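Local structure of methylenetetrahydrofolate--tRNA-(uracil-5-)-methyltransferase TrmFO (Thermus thermophilus, 3G5S) at residues Leu165-Ala177 against Tyr186-Tyr196. The protein probably catalyses the folate-dependent, FAD-requiring methylation of uridine 54 in tRNAs to 5-methyluridine. Residues are numbered along the deposited sequence; the frame is centred on the assembly and turned at random. Where two conformers were deposited one is given.
Sequences LYESIDLTKCFRA and YLNCPMTEEEY
The ring of Phe-175 lies over the side chain of Asn-188, whose CB sits beneath one face in a CH-pi contact, 3.8 Å from the centroid of the Phe-175 ring. Phe-175 CG is wedged between its own backbone N and carbonyl carbon (chi1 62°), which folds the ring back across the neighbouring strand; Pro-190 CG meets its edge in plane, 3.8 Å from Phe-175 CE1. The amide of Asn-188 works along the other strand: ND2 donates to Ala-177 O at 3.1 Å, within the amide plane, and to Phe-175 O. Phe-175 O also accepts from Asn-188 N (2.8 Å), the two donors arriving from opposite faces of its carbonyl plane. OD1 of Asn-188 bonds to Gln-261 NE2 on the next strand, fixing the amide's orientation. With alanine in place of Asn-188, Ala-177 O and Gln-261 NE2 would probably lose these partners, and Phe-175 O one of its two donors. On the other face of the sheet, Leu-187 CD2 packs 3.5 Å from Arg-176 CD, while its CD1 meets Tyr-166 CE1 at 3.7 Å and Ile-169 CD1 tip to tip, with Leu-171 CD2 crossing at about a right angle. A water donates to both Lys-173 O and Pro-190 O where the strands part. Phe-175 with Asn-188 and Arg-176 with Leu-187 are successive hydrogen-bonded and non-hydrogen-bonded pairs of an antiparallel beta hairpin, whose strand 175-176 edges the antiparallel sheet, away from the FAD site.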
ATOM      1  N   LEU A 165     -12.649  -3.861  -8.727  1.00 11.43           N
ATOM      2  CA  LEU A 165     -13.446  -4.772  -7.930  1.00 12.77           C
ATOM      3  C   LEU A 165     -14.133  -5.780  -8.847  1.00 12.21           C
ATOM      4  O   LEU A 165     -14.825  -5.400  -9.786  1.00 13.10           O
ATOM      5  CB  LEU A 165     -14.490  -3.975  -7.149  1.00 14.67           C
ATOM      6  CG  LEU A 165     -15.224  -4.684  -6.012  1.00 16.77           C
ATOM      7  CD1 LEU A 165     -14.266  -4.939  -4.864  1.00 18.00           C
ATOM      8  CD2 LEU A 165     -16.406  -3.852  -5.544  1.00 18.56           C
ATOM      9  N   TYR A 166     -13.955  -7.064  -8.563  1.00 12.55           N
ATOM     10  CA  TYR A 166     -14.478  -8.110  -9.434  1.00 13.32           C
ATOM     11  C   TYR A 166     -15.974  -7.971  -9.711  1.00 13.40           C
ATOM     12  O   TYR A 166     -16.418  -8.118 -10.854  1.00 13.81           O
ATOM     13  CB  TYR A 166     -14.188  -9.487  -8.838  1.00 14.69           C
ATOM     14  CG  TYR A 166     -14.643 -10.633  -9.709  1.00 16.29           C
ATOM     15  CD1 TYR A 166     -13.864 -11.075 -10.774  1.00 17.04           C
ATOM     16  CD2 TYR A 166     -15.852 -11.269  -9.475  1.00 18.00           C
ATOM     17  CE1 TYR A 166     -14.278 -12.123 -11.580  1.00 18.73           C
ATOM     18  CE2 TYR A 166     -16.271 -12.319 -10.272  1.00 19.59           C
ATOM     19  CZ  TYR A 166     -15.481 -12.741 -11.321  1.00 19.77           C
ATOM     20  OH  TYR A 166     -15.891 -13.786 -12.121  1.00 22.38           O
ATOM     21  N   GLU A 167     -16.747  -7.683  -8.669  1.00 14.33           N
ATOM     22  CA  GLU A 167     -18.195  -7.606  -8.810  1.00 16.53           C
ATOM     23  C   GLU A 167     -18.639  -6.474  -9.735  1.00 16.16           C
ATOM     24  O   GLU A 167     -19.783  -6.448 -10.181  1.00 17.48           O
ATOM     25  CB  GLU A 167     -18.858  -7.468  -7.438  1.00 18.94           C
ATOM     26  CG  GLU A 167     -18.805  -6.067  -6.857  1.00 22.32           C
ATOM     27  CD  GLU A 167     -19.678  -5.911  -5.627  1.00 26.98           C
ATOM     28  OE1 GLU A 167     -19.852  -6.905  -4.890  1.00 27.31           O
ATOM     29  OE2 GLU A 167     -20.191  -4.795  -5.391  1.00 31.01           O
ATOM     30  N   SER A 168     -17.736  -5.542 -10.030  1.00 14.77           N
ATOM     31  CA  SER A 168     -18.069  -4.408 -10.887  1.00 14.80           C
ATOM     32  C   SER A 168     -17.810  -4.693 -12.364  1.00 14.39           C
ATOM     33  O   SER A 168     -18.103  -3.858 -13.212  1.00 16.18           O
ATOM     34  CB  SER A 168     -17.323  -3.144 -10.448  1.00 14.51           C
ATOM     35  OG  SER A 168     -15.950  -3.182 -10.808  1.00 14.41           O
ATOM     36  N   ILE A 169     -17.265  -5.870 -12.664  1.00 13.32           N
ATOM     37  CA  ILE A 169     -17.021  -6.277 -14.039  1.00 13.84           C
ATOM     38  C   ILE A 169     -18.277  -6.882 -14.667  1.00 14.86           C
ATOM     39  O   ILE A 169     -18.969  -7.687 -14.042  1.00 16.22           O
ATOM     40  CB  ILE A 169     -15.886  -7.319 -14.110  1.00 13.94           C
ATOM     41  CG1 ILE A 169     -14.606  -6.767 -13.475  1.00 14.36           C
ATOM     42  CG2 ILE A 169     -15.641  -7.745 -15.552  1.00 14.77           C
ATOM     43  CD1 ILE A 169     -13.516  -7.815 -13.286  1.00 15.32           C
ATOM     44  N   ASP A 170     -18.571  -6.478 -15.899  1.00 14.93           N
ATOM     45  CA  ASP A 170     -19.652  -7.075 -16.670  1.00 15.99           C
ATOM     46  C   ASP A 170     -19.109  -8.309 -17.374  1.00 15.74           C
ATOM     47  O   ASP A 170     -18.481  -8.211 -18.431  1.00 15.66           O
ATOM     48  CB  ASP A 170     -20.204  -6.062 -17.673  1.00 16.21           C
ATOM     49  CG  ASP A 170     -21.242  -6.654 -18.609  1.00 17.70           C
ATOM     50  OD1 ASP A 170     -21.636  -7.827 -18.438  1.00 18.19           O
ATOM     51  OD2 ASP A 170     -21.668  -5.926 -19.530  1.00 20.01           O
ATOM     52  N   LEU A 171     -19.346  -9.470 -16.774  1.00 16.03           N
ATOM     53  CA  LEU A 171     -18.752 -10.712 -17.253  1.00 17.45           C
ATOM     54  C   LEU A 171     -19.280 -11.154 -18.617  1.00 17.55           C
ATOM     55  O   LEU A 171     -18.683 -12.010 -19.266  1.00 19.39           O
ATOM     56  CB  LEU A 171     -18.924 -11.824 -16.218  1.00 18.78           C
ATOM     57  CG  LEU A 171     -18.248 -11.566 -14.868  1.00 20.76           C
ATOM     58  CD1 LEU A 171     -18.673 -12.611 -13.851  1.00 21.67           C
ATOM     59  CD2 LEU A 171     -16.731 -11.533 -15.011  1.00 20.69           C
ATOM     60  N   THR A 172     -20.387 -10.570 -19.063  1.00 17.82           N
ATOM     61  CA  THR A 172     -20.926 -10.942 -20.368  1.00 18.30           C
ATOM     62  C   THR A 172     -20.048 -10.422 -21.506  1.00 18.13           C
ATOM     63  O   THR A 172     -20.255 -10.773 -22.666  1.00 19.93           O
ATOM     64  CB  THR A 172     -22.370 -10.435 -20.581  1.00 19.59           C
ATOM     65  OG1 THR A 172     -22.367  -9.010 -20.733  1.00 20.21           O
ATOM     66  CG2 THR A 172     -23.273 -10.832 -19.413  1.00 21.27           C
ATOM     67  N   LYS A 173     -19.072  -9.583 -21.173  1.00 16.54           N
ATOM     68  CA  LYS A 173     -18.188  -9.011 -22.181  1.00 16.84           C
ATOM     69  C   LYS A 173     -16.753  -9.511 -22.030  1.00 17.27           C
ATOM     70  O   LYS A 173     -15.822  -8.962 -22.627  1.00 19.10           O
ATOM     71  CB  LYS A 173     -18.241  -7.484 -22.131  1.00 17.80           C
ATOM     72  CG  LYS A 173     -19.597  -6.928 -22.549  1.00 20.98           C
ATOM     73  CD  LYS A 173     -19.670  -5.418 -22.406  1.00 22.52           C
ATOM     74  CE  LYS A 173     -21.062  -4.904 -22.748  1.00 24.05           C
ATOM     75  NZ  LYS A 173     -21.459  -5.242 -24.145  1.00 26.27           N
ATOM     76  N   CYS A 174     -16.581 -10.560 -21.235  1.00 17.35           N
ATOM     77  CA  CYS A 174     -15.266 -11.160 -21.037  1.00 17.47           C
ATOM     78  C   CYS A 174     -15.302 -12.667 -21.207  1.00 17.09           C
ATOM     79  O   CYS A 174     -16.363 -13.279 -21.206  1.00 18.67           O
ATOM     80  CB  CYS A 174     -14.739 -10.884 -19.631  1.00 22.35           C
ATOM     81  SG  CYS A 174     -15.063  -9.274 -18.941  1.00 26.77           S
ATOM     82  N   PHE A 175     -14.123 -13.266 -21.331  1.00 15.88           N
ATOM     83  CA  PHE A 175     -14.001 -14.716 -21.280  1.00 16.22           C
ATOM     84  C   PHE A 175     -12.773 -15.123 -20.474  1.00 16.43           C
ATOM     85  O   PHE A 175     -11.734 -14.464 -20.544  1.00 15.66           O
ATOM     86  CB  PHE A 175     -14.017 -15.346 -22.682  1.00 16.63           C
ATOM     87  CG  PHE A 175     -12.877 -14.923 -23.576  1.00 15.58           C
ATOM     88  CD1 PHE A 175     -12.961 -13.772 -24.350  1.00 15.83           C
ATOM     89  CD2 PHE A 175     -11.739 -15.706 -23.678  1.00 15.97           C
ATOM     90  CE1 PHE A 175     -11.922 -13.404 -25.190  1.00 15.68           C
ATOM     91  CE2 PHE A 175     -10.703 -15.345 -24.511  1.00 15.98           C
ATOM     92  CZ  PHE A 175     -10.791 -14.189 -25.269  1.00 15.97           C
ATOM     93  N   ARG A 176     -12.915 -16.183 -19.679  1.00 18.28           N
ATOM     94  CA  ARG A 176     -11.809 -16.711 -18.889  1.00 20.37           C
ATOM     95  C   ARG A 176     -10.984 -17.642 -19.758  1.00 21.25           C
ATOM     96  O   ARG A 176     -11.505 -18.602 -20.325  1.00 22.96           O
ATOM     97  CB  ARG A 176     -12.314 -17.503 -17.671  1.00 23.85           C
ATOM     98  CG  ARG A 176     -12.804 -16.684 -16.472  1.00 27.36           C
ATOM     99  CD  ARG A 176     -11.671 -16.033 -15.663  1.00 29.73           C
ATOM    100  NE  ARG A 176     -10.963 -16.939 -14.753  1.00 31.34           N
ATOM    101  CZ  ARG A 176     -11.247 -17.092 -13.460  1.00 31.25           C
ATOM    102  NH1 ARG A 176     -12.243 -16.414 -12.906  1.00 31.83           N
ATOM    103  NH2 ARG A 176     -10.533 -17.929 -12.719  1.00 32.63           N
ATOM    104  N   ALA A 177      -9.692 -17.367 -19.853  1.00 20.01           N
ATOM    105  CA  ALA A 177      -8.796 -18.221 -20.608  1.00 20.57           C
ATOM    106  C   ALA A 177      -7.356 -17.846 -20.349  1.00 21.12           C
ATOM    107  O   ALA A 177      -7.032 -16.686 -20.082  1.00 21.04           O
ATOM    108  CB  ALA A 177      -9.096 -18.137 -22.093  1.00 20.38           C
ATOM    109  N   TYR A 186      -6.899 -16.046 -16.472  1.00 19.46           N
ATOM    110  CA  TYR A 186      -7.071 -14.627 -16.753  1.00 18.65           C
ATOM    111  C   TYR A 186      -8.471 -14.343 -17.273  1.00 16.94           C
ATOM    112  O   TYR A 186      -9.088 -15.182 -17.929  1.00 17.79           O
ATOM    113  CB  TYR A 186      -6.044 -14.148 -17.786  1.00 18.67           C
ATOM    114  CG  TYR A 186      -4.609 -14.232 -17.326  1.00 19.95           C
ATOM    115  CD1 TYR A 186      -3.986 -13.138 -16.739  1.00 19.41           C
ATOM    116  CD2 TYR A 186      -3.878 -15.402 -17.476  1.00 22.13           C
ATOM    117  CE1 TYR A 186      -2.675 -13.205 -16.318  1.00 20.32           C
ATOM    118  CE2 TYR A 186      -2.564 -15.482 -17.054  1.00 22.72           C
ATOM    119  CZ  TYR A 186      -1.967 -14.380 -16.475  1.00 22.28           C
ATOM    120  OH  TYR A 186      -0.662 -14.451 -16.051  1.00 24.50           O
ATOM    121  N   LEU A 187      -8.973 -13.156 -16.961  1.00 15.52           N
ATOM    122  CA  LEU A 187     -10.169 -12.642 -17.609  1.00 15.27           C
ATOM    123  C   LEU A 187      -9.726 -11.818 -18.806  1.00 14.77           C
ATOM    124  O   LEU A 187      -8.831 -10.984 -18.700  1.00 18.10           O
ATOM    125  CB  LEU A 187     -10.986 -11.785 -16.645  1.00 18.70           C
ATOM    126  CG  LEU A 187     -12.067 -12.507 -15.843  1.00 23.23           C
ATOM    127  CD1 LEU A 187     -12.683 -11.570 -14.819  1.00 25.13           C
ATOM    128  CD2 LEU A 187     -13.134 -13.053 -16.784  1.00 24.11           C
ATOM    129  N   ASN A 188     -10.349 -12.062 -19.950  1.00 12.98           N
ATOM    130  CA  ASN A 188      -9.972 -11.385 -21.180  1.00 13.10           C
ATOM    131  C   ASN A 188     -11.126 -10.536 -21.677  1.00 13.24           C
ATOM    132  O   ASN A 188     -12.238 -11.031 -21.814  1.00 14.80           O
ATOM    133  CB  ASN A 188      -9.588 -12.414 -22.238  1.00 14.31           C
ATOM    134  CG  ASN A 188      -8.449 -13.298 -21.787  1.00 15.18           C
ATOM    135  OD1 ASN A 188      -7.289 -12.899 -21.847  1.00 15.85           O
ATOM    136  ND2 ASN A 188      -8.773 -14.496 -21.311  1.00 16.50           N
ATOM    137  N   CYS A 189     -10.857  -9.262 -21.936  1.00 12.41           N
ATOM    138  CA  CYS A 189     -11.854  -8.328 -22.443  1.00 13.31           C
ATOM    139  C   CYS A 189     -11.534  -8.036 -23.902  1.00 13.40           C
ATOM    140  O   CYS A 189     -10.673  -7.200 -24.185  1.00 13.60           O
ATOM    141  CB  CYS A 189     -11.802  -7.023 -21.648  1.00 13.69           C
ATOM    142  SG  CYS A 189     -12.032  -7.200 -19.868  1.00 15.38           S
ATOM    143  N   PRO A 190     -12.199  -8.738 -24.835  1.00 13.77           N
ATOM    144  CA  PRO A 190     -11.877  -8.524 -26.247  1.00 14.13           C
ATOM    145  C   PRO A 190     -12.428  -7.211 -26.799  1.00 15.02           C
ATOM    146  O   PRO A 190     -13.486  -6.728 -26.375  1.00 16.78           O
ATOM    147  CB  PRO A 190     -12.530  -9.719 -26.942  1.00 15.03           C
ATOM    148  CG  PRO A 190     -13.648 -10.122 -26.046  1.00 15.88           C
ATOM    149  CD  PRO A 190     -13.197  -9.808 -24.643  1.00 14.60           C
HETATM  150  N   MSE A 191     -11.709  -6.677 -27.779  0.61 15.57           N
HETATM  151  CA  MSE A 191     -11.973  -5.377 -28.359  0.61 17.34           C
HETATM  152  C   MSE A 191     -11.912  -5.494 -29.872  0.61 16.83           C
HETATM  153  O   MSE A 191     -11.099  -6.255 -30.403  0.61 17.79           O
HETATM  154  CB  MSE A 191     -10.883  -4.421 -27.908  0.61 18.91           C
HETATM  155  CG  MSE A 191     -11.326  -3.010 -27.806  0.61 22.20           C
HETATM  156 SE   MSE A 191      -9.989  -2.057 -26.832  0.61 24.84          SE
HETATM  157  CE  MSE A 191     -10.017  -3.037 -25.219  0.61  8.28           C
ATOM    158  N   THR A 192     -12.759  -4.737 -30.565  1.00 15.98           N
ATOM    159  CA  THR A 192     -12.664  -4.642 -32.013  1.00 16.94           C
ATOM    160  C   THR A 192     -11.589  -3.625 -32.368  1.00 16.96           C
ATOM    161  O   THR A 192     -11.101  -2.883 -31.512  1.00 17.25           O
ATOM    162  CB  THR A 192     -13.972  -4.140 -32.634  1.00 17.71           C
ATOM    163  OG1 THR A 192     -14.243  -2.824 -32.138  1.00 18.66           O
ATOM    164  CG2 THR A 192     -15.130  -5.072 -32.297  1.00 18.80           C
ATOM    165  N   GLU A 193     -11.236  -3.578 -33.645  1.00 18.34           N
ATOM    166  CA  GLU A 193     -10.295  -2.583 -34.134  1.00 19.37           C
ATOM    167  C   GLU A 193     -10.768  -1.153 -33.849  1.00 19.87           C
ATOM    168  O   GLU A 193      -9.971  -0.306 -33.468  1.00 19.77           O
ATOM    169  CB  GLU A 193     -10.043  -2.787 -35.631  1.00 22.42           C
ATOM    170  CG  GLU A 193      -8.897  -1.966 -36.215  1.00 25.01           C
ATOM    171  CD  GLU A 193      -8.608  -2.321 -37.668  1.00 28.05           C
ATOM    172  OE1 GLU A 193      -9.371  -3.120 -38.253  1.00 30.44           O
ATOM    173  OE2 GLU A 193      -7.622  -1.802 -38.231  1.00 30.38           O
ATOM    174  N   GLU A 194     -12.057  -0.872 -34.032  1.00 19.88           N
ATOM    175  CA  GLU A 194     -12.554   0.475 -33.749  1.00 20.81           C
ATOM    176  C   GLU A 194     -12.477   0.818 -32.263  1.00 19.45           C
ATOM    177  O   GLU A 194     -12.137   1.940 -31.894  1.00 20.62           O
ATOM    178  CB  GLU A 194     -13.982   0.670 -34.267  1.00 23.35           C
ATOM    179  CG  GLU A 194     -14.703   1.905 -33.702  1.00 25.43           C
ATOM    180  CD  GLU A 194     -14.023   3.232 -34.035  1.00 28.43           C
ATOM    181  OE1 GLU A 194     -13.144   3.259 -34.926  1.00 29.59           O
ATOM    182  OE2 GLU A 194     -14.377   4.256 -33.407  1.00 30.25           O
ATOM    183  N   GLU A 195     -12.790  -0.147 -31.407  1.00 17.71           N
ATOM    184  CA  GLU A 195     -12.682   0.089 -29.974  1.00 17.46           C
ATOM    185  C   GLU A 195     -11.230   0.320 -29.574  1.00 17.00           C
ATOM    186  O   GLU A 195     -10.934   1.181 -28.742  1.00 17.07           O
ATOM    187  CB  GLU A 195     -13.287  -1.071 -29.190  1.00 17.49           C
ATOM    188  CG  GLU A 195     -14.800  -1.116 -29.308  1.00 18.05           C
ATOM    189  CD  GLU A 195     -15.418  -2.391 -28.769  1.00 18.66           C
ATOM    190  OE1 GLU A 195     -14.779  -3.458 -28.859  1.00 17.81           O
ATOM    191  OE2 GLU A 195     -16.564  -2.326 -28.275  1.00 21.37           O
ATOM    192  N   TYR A 196     -10.320  -0.446 -30.168  1.00 16.88           N
ATOM    193  CA  TYR A 196      -8.903  -0.228 -29.919  1.00 16.37           C
ATOM    194  C   TYR A 196      -8.468   1.164 -30.370  1.00 17.30           C
ATOM    195  O   TYR A 196      -7.762   1.869 -29.659  1.00 17.60           O
ATOM    196  CB  TYR A 196      -8.038  -1.295 -30.592  1.00 17.10           C
ATOM    197  CG  TYR A 196      -6.572  -0.954 -30.494  1.00 16.32           C
ATOM    198  CD1 TYR A 196      -5.892  -1.088 -29.289  1.00 15.09           C
ATOM    199  CD2 TYR A 196      -5.875  -0.461 -31.590  1.00 16.75           C
ATOM    200  CE1 TYR A 196      -4.559  -0.758 -29.186  1.00 15.19           C
ATOM    201  CE2 TYR A 196      -4.535  -0.130 -31.493  1.00 16.19           C
ATOM    202  CZ  TYR A 196      -3.883  -0.282 -30.288  1.00 15.18           C
ATOM    203  OH  TYR A 196      -2.557   0.044 -30.162  1.00 15.53           O
TER
HETATM  204  O   HOH W   1     -15.882  -7.745 -25.077  1.00 18.29           O